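Local coordinates for dihydroxyacetone kinase (Citrobacter freundii, PDB 1UN8), which phosphorylates dihydroxyacetone with ATP as the phosphoryl donor, yielding dihydroxyacetone phosphate in the fermentation of glycerol, at residues A[274-278]-A[279-283]; A[235-238]-A[239-243]; A[308-311]-A[312-316]; A[10-13]-A[14-18]. All blocks are in the same frame, centred on the assembly; numbering follows the deposited sequence.

Contact 1: residues A[274-278]-A[279-283]; sequences RELAS and SPLHS
Ser279 and Leu276 supply the polar centre of this helix end. The carbonyl oxygen Leu276 O accepts two bonds from one residue: from the hydroxyl Ser279 OG at 2.7 Å and from the amide Ser279 N at 3.1 Å. The two donors arrive from different directions. The hydroxyl lies only slightly off the carbonyl plane, tilted by 18°, whereas the amide sits well above it and is not aimed at a lone pair. With a chi1 of 72°, OG lies between the serine's own N and carbonyl carbon, and this turns the hydroxyl back onto the last turn of helix 266-277.

One residue earlier in the chain, Ser278 OG reaches back to Arg274 O at 3.0 Å, so a second serine hydroxyl is spent on a helix carbonyl. Charge enters through Arg274 NH1 and Glu275 OE1, a salt bridge of 3.5 Å. The other carboxylate oxygen of Glu275 is bonded to Ser233, and Arg274 also reaches the second subunit.

Apolar contact is provided by Leu276 CD1 and Leu281 CD2, 3.8 Å apart on side chains that pass at a slant; Leu276 also rests on Val256 and Ile258 of strand 254-260. His282 CB comes within 3.2 Å of Ala277 O.

Residues 279-282 form a type I beta turn. The chemistry implies that near the helix end the hydroxyls of Ser278 and Ser279 add to the amide bonds on the carbonyls of Arg274 and Leu276, while the chain swings toward strand 285-292.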
loop_
_atom_site.group_PDB
_atom_site.type_symbol
_atom_site.label_atom_id
_atom_site.label_comp_id
_atom_site.label_asym_id
_atom_site.label_seq_id
_atom_site.Cartn_x
_atom_site.Cartn_y
_atom_site.Cartn_z
ATOM N N ARG A 274 1.435 -1.225 16.477
ATOM C CA ARG A 274 2.006 -1.255 17.811
ATOM C C ARG A 274 1.168 -0.444 18.797
ATOM O O ARG A 274 0.979 -0.853 19.939
ATOM C CB ARG A 274 3.431 -0.702 17.801
ATOM C CG ARG A 274 4.044 -0.595 19.194
ATOM C CD ARG A 274 5.336 0.183 19.156
ATOM N NE ARG A 274 5.873 0.440 20.487
ATOM C CZ ARG A 274 5.236 1.130 21.430
ATOM N NH1 ARG A 274 4.028 1.636 21.192
ATOM N NH2 ARG A 274 5.810 1.326 22.609
ATOM N N GLU A 275 0.691 0.715 18.351
ATOM C CA GLU A 275 -0.121 1.585 19.188
ATOM C C GLU A 275 -1.389 0.852 19.616
ATOM O O GLU A 275 -1.757 0.861 20.794
ATOM C CB GLU A 275 -0.488 2.870 18.428
ATOM C CG GLU A 275 0.704 3.637 17.865
ATOM C CD GLU A 275 1.582 4.250 18.940
ATOM O OE1 GLU A 275 1.540 3.783 20.099
ATOM O OE2 GLU A 275 2.331 5.197 18.627
ATOM N N LEU A 276 -2.050 0.215 18.652
ATOM C CA LEU A 276 -3.268 -0.525 18.927
ATOM C C LEU A 276 -3.011 -1.596 19.970
ATOM O O LEU A 276 -3.811 -1.789 20.877
ATOM C CB LEU A 276 -3.803 -1.193 17.663
ATOM C CG LEU A 276 -5.027 -2.082 17.929
ATOM C CD1 LEU A 276 -6.271 -1.224 18.112
ATOM C CD2 LEU A 276 -5.229 -3.033 16.782
ATOM N N ALA A 277 -1.893 -2.294 19.835
ATOM C CA ALA A 277 -1.536 -3.364 20.762
ATOM C C ALA A 277 -1.275 -2.845 22.166
ATOM O O ALA A 277 -1.336 -3.595 23.139
ATOM C CB ALA A 277 -0.306 -4.106 20.247
ATOM N N SER A 278 -0.983 -1.557 22.269
ATOM C CA SER A 278 -0.713 -0.941 23.559
ATOM C C SER A 278 -1.887 -0.098 24.044
ATOM O O SER A 278 -1.790 0.568 25.073
ATOM C CB SER A 278 0.523 -0.053 23.457
ATOM O OG SER A 278 1.600 -0.773 22.898
ATOM N N SER A 279 -2.991 -0.118 23.303
ATOM C CA SER A 279 -4.154 0.670 23.675
ATOM C C SER A 279 -5.013 -0.079 24.684
ATOM O O SER A 279 -4.866 -1.283 24.870
ATOM C CB SER A 279 -4.982 1.020 22.430
ATOM O OG SER A 279 -5.665 -0.112 21.926
ATOM N N PRO A 280 -5.918 0.637 25.363
ATOM C CA PRO A 280 -6.799 0.018 26.351
ATOM C C PRO A 280 -7.644 -1.083 25.720
ATOM O O PRO A 280 -8.297 -1.853 26.422
ATOM C CB PRO A 280 -7.651 1.188 26.831
ATOM C CG PRO A 280 -6.742 2.357 26.658
ATOM C CD PRO A 280 -6.113 2.095 25.325
ATOM N N LEU A 281 -7.619 -1.156 24.392
ATOM C CA LEU A 281 -8.391 -2.148 23.650
ATOM C C LEU A 281 -7.676 -3.494 23.625
ATOM O O LEU A 281 -8.265 -4.541 23.357
ATOM C CB LEU A 281 -8.597 -1.642 22.229
ATOM C CG LEU A 281 -9.486 -2.425 21.280
ATOM C CD1 LEU A 281 -10.866 -2.568 21.872
ATOM C CD2 LEU A 281 -9.556 -1.690 19.964
ATOM N N HIS A 282 -6.389 -3.427 23.931
ATOM C CA HIS A 282 -5.473 -4.561 23.951
ATOM C C HIS A 282 -5.917 -5.868 24.617
ATOM O O HIS A 282 -5.876 -6.932 23.990
ATOM C CB HIS A 282 -4.148 -4.062 24.550
ATOM C CG HIS A 282 -3.355 -5.106 25.273
ATOM N ND1 HIS A 282 -2.812 -6.207 24.641
ATOM C CD2 HIS A 282 -2.983 -5.196 26.573
ATOM C CE1 HIS A 282 -2.140 -6.928 25.522
ATOM N NE2 HIS A 282 -2.228 -6.337 26.701
ATOM N N SER A 283 -6.335 -5.793 25.877
ATOM C CA SER A 283 -6.736 -6.977 26.637
ATOM C C SER A 283 -7.947 -7.749 26.129
ATOM O O SER A 283 -8.278 -8.789 26.679
ATOM C CB SER A 283 -6.981 -6.601 28.099
ATOM O OG SER A 283 -8.047 -5.673 28.215
#

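Contact 2: residues A[235-238]-A[239-243]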
loop_
_atom_site.group_PDB
_atom_site.type_symbol
_atom_site.label_atom_id
_atom_site.label_comp_id
_atom_site.label_asym_id
_atom_site.label_seq_id
_atom_site.Cartn_x
_atom_site.Cartn_y
_atom_site.Cartn_z
ATOM N N GLN A 235 -1.463 9.248 20.121
ATOM C CA GLN A 235 -2.594 10.079 20.447
ATOM C C GLN A 235 -3.734 9.762 19.501
ATOM O O GLN A 235 -4.867 9.525 19.929
ATOM C CB GLN A 235 -2.193 11.554 20.370
ATOM C CG GLN A 235 -1.217 11.955 21.485
ATOM C CD GLN A 235 -0.675 13.361 21.328
ATOM O OE1 GLN A 235 -1.439 14.327 21.252
ATOM N NE2 GLN A 235 0.651 13.489 21.284
ATOM N N VAL A 236 -3.434 9.731 18.211
ATOM C CA VAL A 236 -4.457 9.429 17.223
ATOM C C VAL A 236 -5.099 8.061 17.452
ATOM O O VAL A 236 -6.317 7.942 17.442
ATOM C CB VAL A 236 -3.883 9.499 15.793
ATOM C CG1 VAL A 236 -4.941 9.086 14.778
ATOM C CG2 VAL A 236 -3.401 10.914 15.513
ATOM N N VAL A 237 -4.297 7.027 17.675
ATOM C CA VAL A 237 -4.877 5.713 17.886
ATOM C C VAL A 237 -5.682 5.601 19.177
ATOM O O VAL A 237 -6.744 4.970 19.197
ATOM C CB VAL A 237 -3.796 4.608 17.843
ATOM C CG1 VAL A 237 -4.360 3.279 18.336
ATOM C CG2 VAL A 237 -3.313 4.440 16.420
ATOM N N ASN A 238 -5.204 6.219 20.254
ATOM C CA ASN A 238 -5.938 6.132 21.512
ATOM C C ASN A 238 -7.266 6.877 21.429
ATOM O O ASN A 238 -8.272 6.449 22.002
ATOM C CB ASN A 238 -5.096 6.662 22.671
ATOM C CG ASN A 238 -3.956 5.719 23.044
ATOM O OD1 ASN A 238 -4.108 4.492 23.032
ATOM N ND2 ASN A 238 -2.816 6.294 23.400
ATOM N N LEU A 239 -7.276 7.990 20.709
ATOM C CA LEU A 239 -8.499 8.741 20.557
ATOM C C LEU A 239 -9.505 7.848 19.841
ATOM O O LEU A 239 -10.683 7.776 20.212
ATOM C CB LEU A 239 -8.236 10.005 19.743
ATOM C CG LEU A 239 -9.447 10.771 19.199
ATOM C CD1 LEU A 239 -10.495 10.967 20.291
ATOM C CD2 LEU A 239 -8.984 12.114 18.652
ATOM N N MET A 240 -9.022 7.157 18.814
ATOM C CA MET A 240 -9.850 6.263 18.027
ATOM C C MET A 240 -10.314 5.099 18.877
ATOM O O MET A 240 -11.477 4.689 18.819
ATOM C CB MET A 240 -9.061 5.761 16.823
ATOM C CG MET A 240 -8.864 6.822 15.752
ATOM S SD MET A 240 -7.799 6.340 14.359
ATOM C CE MET A 240 -8.978 5.534 13.234
ATOM N N VAL A 241 -9.409 4.572 19.685
ATOM C CA VAL A 241 -9.762 3.456 20.535
ATOM C C VAL A 241 -10.850 3.838 21.535
ATOM O O VAL A 241 -11.739 3.036 21.837
ATOM C CB VAL A 241 -8.522 2.909 21.267
ATOM C CG1 VAL A 241 -8.930 1.918 22.360
ATOM C CG2 VAL A 241 -7.623 2.224 20.265
ATOM N N ASP A 242 -10.794 5.061 22.050
ATOM C CA ASP A 242 -11.812 5.486 22.996
ATOM C C ASP A 242 -13.182 5.404 22.339
ATOM O O ASP A 242 -14.089 4.747 22.854
ATOM C CB ASP A 242 -11.563 6.921 23.476
ATOM C CG ASP A 242 -10.428 7.014 24.478
ATOM O OD1 ASP A 242 -10.291 6.079 25.301
ATOM O OD2 ASP A 242 -9.688 8.024 24.453
ATOM N N LYS A 243 -13.319 6.066 21.192
ATOM C CA LYS A 243 -14.580 6.076 20.465
ATOM C C LYS A 243 -15.040 4.677 20.112
ATOM O O LYS A 243 -16.238 4.396 20.118
ATOM C CB LYS A 243 -14.459 6.949 19.220
ATOM C CG LYS A 243 -14.210 8.389 19.594
ATOM C CD LYS A 243 -14.156 9.322 18.417
ATOM C CE LYS A 243 -13.975 10.753 18.900
ATOM N NZ LYS A 243 -15.025 11.120 19.908
HETATM O O HOH W 1 -7.870 4.790 24.233
#
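Gln235 O receives the amide Leu239 N at 3.0 Å, the first of four successive i to i+4 bonds, while the amide of Gln235 is itself held by Asn232 OD1. At Val236 the pattern repeats with Met240 N, and here side chains join in: Val236 CG1 lies 4.0 Å from Met240 SD, the two chains running side by side in the same direction. Met240 CG also lies 3.3 Å from Val236 O. Val237 O takes Val241 N in the shortest bond of the four, 2.7 Å. In the side chains, Val237 CG1 meets Val241 CG2 at 3.9 Å; that methyl stands anti to the Val241 carbonyl carbon, which directs it back along the helix. Asn238 O accepts Asp242 N and also a water proton at 2.8 Å, and the water makes a weak bond to Asp242 OD1, bridging carbonyl and carboxylate on the solvent side.

Val236 and Met240 press on strand 186-192, with Val237 and Met240 on Phe303 of strand 301-309. Apolar on the sheet side and hydrated at Asp242, the segment is a regular amphipathic alpha-helix laid on a mixed beta-sheet, as in layered alpha/beta domains.

Contact 3: residues A[308-311]-A[312-316]; sequences IVLE and ESIEK
Glu311 O receives the amide Ile314 N at 3.2 Å, with an N-H...O angle of 150° and the donor tilted out of the carbonyl plane. The bond closes a tight reversal between strand 301-309 and the short helix that follows, and the isoleucine side chain is carried back over the strand it has just left.

Ile314 CG2 is where the apolar groups converge. It lies 3.8 Å from Ile308 CG1, the two side chains reaching toward each other tip to tip, and 3.9 Å from Leu310 CD2, whose chain crosses at about a right angle. The methyl also comes to 3.6 Å from Val309 O. Its place follows from the first torsion of Ile314, which sets CG2 anti to the backbone N and CG1 beside it.

In motif terms this is a strand-turn-helix connection built on a type II' beta turn from Glu311 to Ile314, overlapping at Glu311 with an inverse gamma turn centred on Leu310. The second position of the beta turn belongs to Glu312, whose phi of 55° is unusual for a residue with a side chain; its CB stands only 3.0 Å from Glu311 O.

Two carboxylates of the turn come near each other, and both glutamates touch Tyr181 of helix 172-184. Glu311 OE1 and Glu312 OE2 are 4.8 Å apart, a proximity of like charge that could raise their proton affinity slightly. Leu310 CD2 also touches Glu315 CB, at 3.9 Å, whereas the far end of that glutamate is bonded to NE1 of Trp287. Ile314 packs further on Ile161 and Ala182, from helices 155-167 and 172-184.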
loop_
_atom_site.group_PDB
_atom_site.type_symbol
_atom_site.label_atom_id
_atom_site.label_comp_id
_atom_site.label_asym_id
_atom_site.label_seq_id
_atom_site.Cartn_x
_atom_site.Cartn_y
_atom_site.Cartn_z
ATOM N N ILE A 308 -14.910 -6.061 15.619
ATOM C CA ILE A 308 -16.082 -6.925 15.495
ATOM C C ILE A 308 -16.162 -7.785 16.757
ATOM O O ILE A 308 -15.165 -8.386 17.169
ATOM C CB ILE A 308 -15.996 -7.847 14.265
ATOM C CG1 ILE A 308 -17.184 -8.798 14.277
ATOM C CG2 ILE A 308 -14.681 -8.629 14.261
ATOM C CD1 ILE A 308 -17.995 -8.770 13.001
ATOM N N VAL A 309 -17.341 -7.826 17.374
ATOM C CA VAL A 309 -17.546 -8.598 18.596
ATOM C C VAL A 309 -17.599 -10.081 18.282
ATOM O O VAL A 309 -18.348 -10.513 17.411
ATOM C CB VAL A 309 -18.861 -8.193 19.298
ATOM C CG1 VAL A 309 -19.043 -9.007 20.571
ATOM C CG2 VAL A 309 -18.842 -6.707 19.615
ATOM N N LEU A 310 -16.800 -10.863 18.992
ATOM C CA LEU A 310 -16.768 -12.296 18.763
ATOM C C LEU A 310 -17.812 -13.044 19.591
ATOM O O LEU A 310 -17.496 -13.674 20.598
ATOM C CB LEU A 310 -15.370 -12.831 19.067
ATOM C CG LEU A 310 -14.242 -12.196 18.250
ATOM C CD1 LEU A 310 -12.901 -12.756 18.701
ATOM C CD2 LEU A 310 -14.474 -12.465 16.774
ATOM N N GLU A 311 -19.064 -12.954 19.169
ATOM C CA GLU A 311 -20.152 -13.642 19.845
ATOM C C GLU A 311 -20.706 -14.675 18.869
ATOM O O GLU A 311 -20.695 -14.468 17.652
ATOM C CB GLU A 311 -21.279 -12.665 20.235
ATOM C CG GLU A 311 -20.958 -11.637 21.333
ATOM C CD GLU A 311 -20.717 -12.252 22.710
ATOM O OE1 GLU A 311 -21.486 -13.156 23.098
ATOM O OE2 GLU A 311 -19.771 -11.823 23.414
ATOM N N GLU A 312 -21.177 -15.791 19.407
ATOM C CA GLU A 312 -21.773 -16.838 18.595
ATOM C C GLU A 312 -20.875 -17.352 17.475
ATOM O O GLU A 312 -19.690 -17.635 17.667
ATOM C CB GLU A 312 -23.088 -16.327 17.987
ATOM C CG GLU A 312 -24.046 -15.646 18.978
ATOM C CD GLU A 312 -24.637 -16.604 20.012
ATOM O OE1 GLU A 312 -25.268 -17.612 19.610
ATOM O OE2 GLU A 312 -24.476 -16.345 21.229
ATOM N N SER A 313 -21.469 -17.451 16.293
ATOM C CA SER A 313 -20.801 -17.955 15.107
ATOM C C SER A 313 -19.781 -17.019 14.459
ATOM O O SER A 313 -19.027 -17.441 13.584
ATOM C CB SER A 313 -21.861 -18.333 14.071
ATOM O OG SER A 313 -22.738 -19.323 14.574
ATOM N N ILE A 314 -19.752 -15.757 14.872
ATOM C CA ILE A 314 -18.831 -14.797 14.273
ATOM C C ILE A 314 -17.398 -15.321 14.169
ATOM O O ILE A 314 -16.869 -15.468 13.070
ATOM C CB ILE A 314 -18.828 -13.433 15.054
ATOM C CG1 ILE A 314 -20.157 -12.699 14.848
ATOM C CG2 ILE A 314 -17.679 -12.552 14.581
ATOM C CD1 ILE A 314 -20.437 -12.329 13.416
ATOM N N GLU A 315 -16.776 -15.608 15.310
ATOM C CA GLU A 315 -15.392 -16.073 15.315
ATOM C C GLU A 315 -15.147 -17.310 14.457
ATOM O O GLU A 315 -14.149 -17.391 13.746
ATOM C CB GLU A 315 -14.930 -16.341 16.746
ATOM C CG GLU A 315 -13.438 -16.572 16.848
ATOM C CD GLU A 315 -13.002 -16.942 18.245
ATOM O OE1 GLU A 315 -11.791 -16.875 18.546
ATOM O OE2 GLU A 315 -13.876 -17.315 19.044
ATOM N N LYS A 316 -16.053 -18.275 14.535
ATOM C CA LYS A 316 -15.927 -19.500 13.754
ATOM C C LYS A 316 -15.850 -19.134 12.280
ATOM O O LYS A 316 -14.977 -19.608 11.556
ATOM C CB LYS A 316 -17.137 -20.409 14.004
ATOM C CG LYS A 316 -17.133 -21.709 13.210
ATOM C CD LYS A 316 -18.468 -22.448 13.336
ATOM C CE LYS A 316 -18.764 -22.851 14.782
ATOM N NZ LYS A 316 -20.000 -23.681 14.927
#

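Contact 4: residues A[10-13]-A[14-18]; sequences THLV and SDVID
Asp15 folds its side chain back against His11, four residues earlier, just ahead of helix 12-22. Its CB rests 3.5 Å from both His11 O and Leu12 O. CG follows, anti to the carbonyl carbon (chi1 -65°), and comes to 3.2 Å from His11 O. At the tip the two oxygens part company. OD2 stays near the first turn, 3.6 Å from His11 CB; OD1 forms a salt bridge with Arg274 NE of the second subunit. Because OD2 is also close to His11 O, and both are acceptors, the carboxylate gains nothing from that carbonyl. Its charge is more plausibly steadied by the neighbouring arginine and by the amide-rich start of the helix.

The backbone beneath is firm: Asp15 N donates to His11 O at 2.7 Å, almost in line with the C=O bond, and Val16 N donates to Leu12 O in the carbonyl plane. The side chains of Leu12 and Val16 lie side by side, CD1 to CG2 at 4.0 Å.

Val13 lies about 4 Å, side chain to side chain, from Ser59 of the substrate site, consistent with the helix bordering the dihydroxyacetone site. Within its own chain the helix packs through Val13 and Ile17 on Cys79 of strand 76-80, while Leu12, Asp15 and Val16 meet Ile271 on helix 266-277 of the second subunit.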
loop_
_atom_site.group_PDB
_atom_site.type_symbol
_atom_site.label_atom_id
_atom_site.label_comp_id
_atom_site.label_asym_id
_atom_site.label_seq_id
_atom_site.Cartn_x
_atom_site.Cartn_y
_atom_site.Cartn_z
ATOM N N THR A 10 -12.022 6.367 -19.660
ATOM C CA THR A 10 -13.204 5.524 -19.791
ATOM C C THR A 10 -12.945 4.031 -19.614
ATOM O O THR A 10 -13.881 3.280 -19.336
ATOM C CB THR A 10 -13.951 5.743 -21.153
ATOM O OG1 THR A 10 -13.127 5.320 -22.246
ATOM C CG2 THR A 10 -14.308 7.212 -21.336
ATOM N N HIS A 11 -11.694 3.593 -19.753
ATOM C CA HIS A 11 -11.365 2.167 -19.586
ATOM C C HIS A 11 -10.748 1.858 -18.220
ATOM O O HIS A 11 -10.431 0.701 -17.918
ATOM C CB HIS A 11 -10.397 1.713 -20.683
ATOM C CG HIS A 11 -10.979 1.764 -22.065
ATOM N ND1 HIS A 11 -10.231 1.516 -23.199
ATOM C CD2 HIS A 11 -12.236 2.030 -22.496
ATOM C CE1 HIS A 11 -11.003 1.630 -24.266
ATOM N NE2 HIS A 11 -12.223 1.940 -23.867
ATOM N N LEU A 12 -10.591 2.902 -17.408
ATOM C CA LEU A 12 -9.985 2.818 -16.078
ATOM C C LEU A 12 -10.425 1.602 -15.271
ATOM O O LEU A 12 -9.610 0.712 -14.976
ATOM C CB LEU A 12 -10.299 4.108 -15.299
ATOM C CG LEU A 12 -9.632 4.573 -13.986
ATOM C CD1 LEU A 12 -9.224 3.397 -13.114
ATOM C CD2 LEU A 12 -8.440 5.431 -14.304
ATOM N N VAL A 13 -11.702 1.566 -14.896
ATOM C CA VAL A 13 -12.214 0.456 -14.102
ATOM C C VAL A 13 -12.010 -0.886 -14.791
ATOM O O VAL A 13 -11.619 -1.865 -14.149
ATOM C CB VAL A 13 -13.706 0.633 -13.790
ATOM C CG1 VAL A 13 -14.254 -0.633 -13.145
ATOM C CG2 VAL A 13 -13.899 1.829 -12.869
ATOM N N SER A 14 -12.269 -0.936 -16.096
ATOM C CA SER A 14 -12.084 -2.178 -16.829
ATOM C C SER A 14 -10.631 -2.637 -16.752
ATOM O O SER A 14 -10.353 -3.826 -16.555
ATOM C CB SER A 14 -12.471 -2.007 -18.290
ATOM O OG SER A 14 -12.286 -3.230 -18.983
ATOM N N ASP A 15 -9.697 -1.707 -16.906
ATOM C CA ASP A 15 -8.295 -2.085 -16.824
ATOM C C ASP A 15 -7.933 -2.631 -15.427
ATOM O O ASP A 15 -7.134 -3.572 -15.299
ATOM C CB ASP A 15 -7.399 -0.894 -17.195
ATOM C CG ASP A 15 -7.566 -0.468 -18.661
ATOM O OD1 ASP A 15 -7.869 -1.337 -19.505
ATOM O OD2 ASP A 15 -7.376 0.729 -18.975
ATOM N N VAL A 16 -8.527 -2.056 -14.380
ATOM C CA VAL A 16 -8.266 -2.509 -13.017
ATOM C C VAL A 16 -8.718 -3.958 -12.882
ATOM O O VAL A 16 -8.032 -4.789 -12.301
ATOM C CB VAL A 16 -9.027 -1.631 -11.965
ATOM C CG1 VAL A 16 -9.038 -2.312 -10.605
ATOM C CG2 VAL A 16 -8.365 -0.277 -11.849
ATOM N N ILE A 17 -9.891 -4.255 -13.424
ATOM C CA ILE A 17 -10.452 -5.602 -13.374
ATOM C C ILE A 17 -9.499 -6.601 -14.075
ATOM O O ILE A 17 -9.153 -7.650 -13.507
ATOM C CB ILE A 17 -11.853 -5.634 -14.047
ATOM C CG1 ILE A 17 -12.826 -4.707 -13.281
ATOM C CG2 ILE A 17 -12.331 -7.100 -14.162
ATOM C CD1 ILE A 17 -14.063 -5.349 -12.756
ATOM N N ASP A 18 -9.067 -6.268 -15.296
ATOM C CA ASP A 18 -8.147 -7.144 -16.031
ATOM C C ASP A 18 -6.911 -7.424 -15.179
ATOM O O ASP A 18 -6.469 -8.576 -15.044
ATOM C CB ASP A 18 -7.742 -6.516 -17.374
ATOM C CG ASP A 18 -8.888 -6.521 -18.388
ATOM O OD1 ASP A 18 -9.703 -7.469 -18.353
ATOM O OD2 ASP A 18 -8.979 -5.596 -19.224
#

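Overall arrangement
Along the chain the order is contact 4, contact 2, contact 1, contact 3, all within the DhaK region. Contacts 1 and 2 touch, their centres about 10 Å apart, where the end of helix 266-277 and the following turn pack on helix 233-247. Contact 3, about 20 Å from contact 1 centre to centre, lies where the chain leaves strand 301-309, in the same sheet as strand 254-260, on which contact 1 rests. Contact 4 borders the other sheet and, within one chain, stays about 28 Å from contact 1 between nearest atoms. Across the homodimer interface contacts 1 and 4 meet, which suggests that the interface lies near the substrate-binding region.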